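Local structure of nucleoporin NUP82 (Saccharomyces cerevisiae, 3PBP) at residues V232-E235 / S236-S239; M387-A390 / S391-K395. The protein is a structural constituent of the nuclear pore complex, to which this N-terminal domain contributes by interacting with NUP116. The protein carries 1 engineered substitution. All coordinates share one frame; numbering follows the deposited sequence.

Contact 1: residues V232-E235 / S236-S239; sequences VMYE and SLDS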
loop_
_atom_site.group_PDB
_atom_site.type_symbol
_atom_site.label_atom_id
_atom_site.label_comp_id
_atom_site.label_asym_id
_atom_site.label_seq_id
_atom_site.Cartn_x
_atom_site.Cartn_y
_atom_site.Cartn_z
ATOM N N VAL A 232 21.416 4.865 -13.905
ATOM C CA VAL A 232 20.799 5.141 -15.197
ATOM C C VAL A 232 19.923 6.381 -15.132
ATOM O O VAL A 232 19.830 7.133 -16.087
ATOM C CB VAL A 232 19.948 3.950 -15.686
ATOM C CG1 VAL A 232 19.238 4.313 -16.962
ATOM C CG2 VAL A 232 20.832 2.745 -15.918
HETATM N N MSE A 233 19.286 6.605 -13.994
HETATM C CA MSE A 233 18.419 7.763 -13.839
HETATM C C MSE A 233 19.196 9.028 -13.575
HETATM O O MSE A 233 18.772 10.115 -13.955
HETATM C CB MSE A 233 17.464 7.549 -12.691
HETATM C CG MSE A 233 16.578 6.371 -12.887
HETATM SE SE MSE A 233 15.193 6.498 -11.593
HETATM C CE MSE A 233 13.812 7.298 -12.720
ATOM N N TYR A 234 20.323 8.884 -12.889
ATOM C CA TYR A 234 21.167 10.017 -12.580
ATOM C C TYR A 234 21.707 10.588 -13.881
ATOM O O TYR A 234 21.816 11.795 -14.036
ATOM C CB TYR A 234 22.327 9.591 -11.697
ATOM C CG TYR A 234 23.209 10.753 -11.363
ATOM C CD1 TYR A 234 22.742 11.785 -10.557
ATOM C CD2 TYR A 234 24.500 10.853 -11.891
ATOM C CE1 TYR A 234 23.536 12.892 -10.284
ATOM C CE2 TYR A 234 25.303 11.960 -11.623
ATOM C CZ TYR A 234 24.812 12.974 -10.819
ATOM O OH TYR A 234 25.589 14.070 -10.544
ATOM N N GLU A 235 22.043 9.700 -14.811
ATOM C CA GLU A 235 22.564 10.081 -16.122
ATOM C C GLU A 235 21.426 10.661 -16.959
ATOM O O GLU A 235 21.621 11.547 -17.791
ATOM C CB GLU A 235 23.142 8.853 -16.836
ATOM C CG GLU A 235 23.706 9.141 -18.230
ATOM C CD GLU A 235 24.062 7.881 -19.015
ATOM O OE1 GLU A 235 24.826 7.030 -18.491
ATOM O OE2 GLU A 235 23.579 7.755 -20.163
ATOM N N SER A 236 20.233 10.135 -16.728
ATOM C CA SER A 236 19.027 10.555 -17.432
ATOM C C SER A 236 18.614 11.988 -17.088
ATOM O O SER A 236 17.645 12.511 -17.638
ATOM C CB SER A 236 17.891 9.577 -17.094
ATOM O OG SER A 236 16.612 10.146 -17.296
ATOM N N LEU A 237 19.347 12.623 -16.179
ATOM C CA LEU A 237 19.032 13.991 -15.776
ATOM C C LEU A 237 19.512 15.042 -16.772
ATOM O O LEU A 237 20.636 14.981 -17.292
ATOM C CB LEU A 237 19.625 14.295 -14.397
ATOM C CG LEU A 237 19.009 13.598 -13.182
ATOM C CD1 LEU A 237 19.803 13.946 -11.932
ATOM C CD2 LEU A 237 17.548 14.017 -13.030
ATOM N N ASP A 238 18.622 15.990 -17.043
ATOM C CA ASP A 238 18.887 17.107 -17.940
ATOM C C ASP A 238 18.317 18.343 -17.227
ATOM O O ASP A 238 17.832 18.221 -16.103
ATOM C CB ASP A 238 18.215 16.897 -19.308
ATOM C CG ASP A 238 16.727 16.605 -19.200
ATOM O OD1 ASP A 238 16.358 15.418 -19.277
ATOM O OD2 ASP A 238 15.924 17.549 -19.034
ATOM N N SER A 239 18.363 19.516 -17.865
ATOM C CA SER A 239 17.867 20.753 -17.240
ATOM C C SER A 239 16.353 21.005 -17.269
ATOM O O SER A 239 15.835 21.761 -16.439
ATOM C CB SER A 239 18.583 21.975 -17.826
ATOM O OG SER A 239 18.276 23.150 -17.086
#

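Contact 2: residues M387-A390 / S391-K395; sequences MSWA and STLSK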
loop_
_atom_site.group_PDB
_atom_site.type_symbol
_atom_site.label_atom_id
_atom_site.label_comp_id
_atom_site.label_asym_id
_atom_site.label_seq_id
_atom_site.Cartn_x
_atom_site.Cartn_y
_atom_site.Cartn_z
HETATM N N MSE A 387 1.116 -17.076 -18.094
HETATM C CA MSE A 387 2.475 -17.347 -18.551
HETATM C C MSE A 387 2.502 -17.533 -20.066
HETATM O O MSE A 387 3.572 -17.635 -20.669
HETATM C CB MSE A 387 3.039 -18.593 -17.862
HETATM C CG MSE A 387 3.594 -18.320 -16.474
HETATM SE SE MSE A 387 5.013 -16.960 -16.480
HETATM C CE MSE A 387 6.549 -18.099 -16.833
ATOM N N SER A 388 1.311 -17.584 -20.664
ATOM C CA SER A 388 1.149 -17.740 -22.108
ATOM C C SER A 388 1.856 -16.561 -22.744
ATOM O O SER A 388 2.671 -16.723 -23.653
ATOM C CB SER A 388 -0.336 -17.700 -22.489
ATOM O OG SER A 388 -1.141 -18.356 -21.516
ATOM N N TRP A 389 1.544 -15.369 -22.242
ATOM C CA TRP A 389 2.135 -14.138 -22.749
ATOM C C TRP A 389 3.232 -13.566 -21.867
ATOM O O TRP A 389 4.190 -12.980 -22.367
ATOM C CB TRP A 389 1.054 -13.073 -22.955
ATOM C CG TRP A 389 0.124 -12.879 -21.795
ATOM C CD1 TRP A 389 -1.079 -13.488 -21.602
ATOM C CD2 TRP A 389 0.286 -11.956 -20.705
ATOM N NE1 TRP A 389 -1.685 -12.999 -20.467
ATOM C CE2 TRP A 389 -0.868 -12.058 -19.896
ATOM C CE3 TRP A 389 1.294 -11.052 -20.333
ATOM C CZ2 TRP A 389 -1.043 -11.287 -18.740
ATOM C CZ3 TRP A 389 1.117 -10.288 -19.183
ATOM C CH2 TRP A 389 -0.042 -10.412 -18.403
ATOM N N ALA A 390 3.093 -13.739 -20.558
ATOM C CA ALA A 390 4.071 -13.207 -19.613
ATOM C C ALA A 390 5.494 -13.677 -19.866
ATOM O O ALA A 390 6.436 -12.907 -19.716
ATOM C CB ALA A 390 3.664 -13.550 -18.200
ATOM N N SER A 391 5.647 -14.941 -20.249
ATOM C CA SER A 391 6.966 -15.504 -20.509
ATOM C C SER A 391 7.651 -14.800 -21.671
ATOM O O SER A 391 8.863 -14.602 -21.662
ATOM C CB SER A 391 6.852 -17.001 -20.791
ATOM O OG SER A 391 5.947 -17.248 -21.847
ATOM N N THR A 392 6.869 -14.418 -22.671
ATOM C CA THR A 392 7.400 -13.723 -23.835
ATOM C C THR A 392 7.700 -12.278 -23.467
ATOM O O THR A 392 8.695 -11.696 -23.920
ATOM C CB THR A 392 6.388 -13.711 -24.975
ATOM O OG1 THR A 392 5.986 -15.055 -25.265
ATOM C CG2 THR A 392 6.992 -13.076 -26.209
ATOM N N LEU A 393 6.821 -11.706 -22.647
ATOM C CA LEU A 393 6.955 -10.331 -22.190
ATOM C C LEU A 393 8.278 -10.091 -21.460
ATOM O O LEU A 393 8.924 -9.064 -21.654
ATOM C CB LEU A 393 5.778 -9.979 -21.273
ATOM C CG LEU A 393 5.730 -8.567 -20.681
ATOM C CD1 LEU A 393 5.826 -7.511 -21.772
ATOM C CD2 LEU A 393 4.441 -8.416 -19.902
ATOM N N SER A 394 8.691 -11.035 -20.621
ATOM C CA SER A 394 9.938 -10.857 -19.892
ATOM C C SER A 394 11.126 -11.086 -20.804
ATOM O O SER A 394 12.174 -10.486 -20.612
ATOM C CB SER A 394 10.014 -11.792 -18.683
ATOM O OG SER A 394 10.344 -13.105 -19.074
ATOM N N LYS A 395 10.964 -11.945 -21.804
ATOM C CA LYS A 395 12.053 -12.212 -22.737
ATOM C C LYS A 395 12.383 -10.943 -23.490
ATOM O O LYS A 395 13.548 -10.574 -23.613
ATOM C CB LYS A 395 11.675 -13.323 -23.722
ATOM C CG LYS A 395 11.561 -14.685 -23.052
ATOM C CD LYS A 395 11.092 -15.790 -23.994
ATOM C CE LYS A 395 10.922 -17.105 -23.230
ATOM N NZ LYS A 395 10.424 -18.207 -24.100
#

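Contact 1: residues V232-E235 / S236-S239
S236 N gives V232 O a weak i+4 hydrogen bond (3.1 Å), and L237 N then turns back to Y234 O at 3.4 Å, also weakly, so the last turn of helix 220-235 narrows from alpha-helical to i+3 spacing as the chain leaves. Apart from this backbone, the contact is carried by one apolar pair. The turn itself brings L237 CB to 3.3 Å from Y234 O. L237 CG lies beside its backbone N, trans to the carbonyl carbon (chi1 -70°), which sends CD1 toward Y234 CD1, 3.9 Å away. The two side chains cross nearly at right angles, and the methyl meets the ring obliquely. Replacing L237 with a glycine would probably leave Y234 CD1 without its methyl neighbour and remove the side-chain contact with K246. Y234 also packs on I250 and L253 of helix 243-262. Beyond the turn, D238 OD2 accepts a hydrogen bond from T241 N, holding the loop ahead of that helix. E235 stays helical while S236, with psi near 0°, takes the second corner, so residues Y234-L237 form a type I turn, closed by the weak L237 N to Y234 O bond and here ending the first arm of a helical hairpin.

Contact 2: residues M387-A390 / S391-K395
M387 O with S391 and W389 with L393 make i to i+4 contacts along the first turns of an alpha-helix, 387-399, inserted between strands 380-385 and 413-419 of a four-stranded antiparallel sheet, one blade of the beta-propeller. At the helix start, N385 OD1 accepts a hydrogen bond from M387 N. S391 then grips M387 O twice: its OG donates at 2.7 Å, nearly in line with the carbonyl (C=O...donor angle 167°), while its N gives a weaker bond of 3.4 Å. The hydroxyl reaches back this way because chi1 of 55° sets OG between the backbone N and the carbonyl carbon. The selenomethionine chain of M387, bent at chi2 and chi3, curls along the helix until CE lies 4.1 Å from S391 CB. In the next turn W389 O takes two donors, L393 N at 2.9 Å and, through a weak i+3 bond, T392 N; S394 N to A390 O, at 3.1 Å, is again i+4.

The buried W389 indole and L393 run side by side and point the same way. L393 CD2 approaches the ring at its edge, near the ring plane, 3.9 Å from CZ3, whereas A390 CB sits over one face of the same indole, toward its rim. W389 and L393 both bridge from the helix to I351 of strand 347-355, while the rings of F386 and F410, from the chain before and after the helix, meet the indole, and NE1 makes a weak hydrogen bond to S412 OG. L393 additionally packs on an apolar side chain of another protein's chain. Further along, S394 uses its own hydroxyl within the helix, OG giving a weak hydrogen bond to S391 O at 3.3 Å.

From the N terminus, the chain builds several propeller sheets before entering helix 220-235. Contact 1 marks the end of that helix and opens the short loop to helix 243-262, so it belongs to a helical hairpin at the surface. The chain then runs through strands 299-306 to 347-355 and on through 362-364, 372-376 and 380-385; contact 2 starts helix 387-399, which stands between 380-385 and the closing strand 413-419. Both are local and follow in series, neither nesting nor crossing. The centres of contact 1 and contact 2 lie about 30 Å apart. Contact 1 reaches the loop before strand 347-355 (M233 on N345), and contact 2 the strand itself (I351).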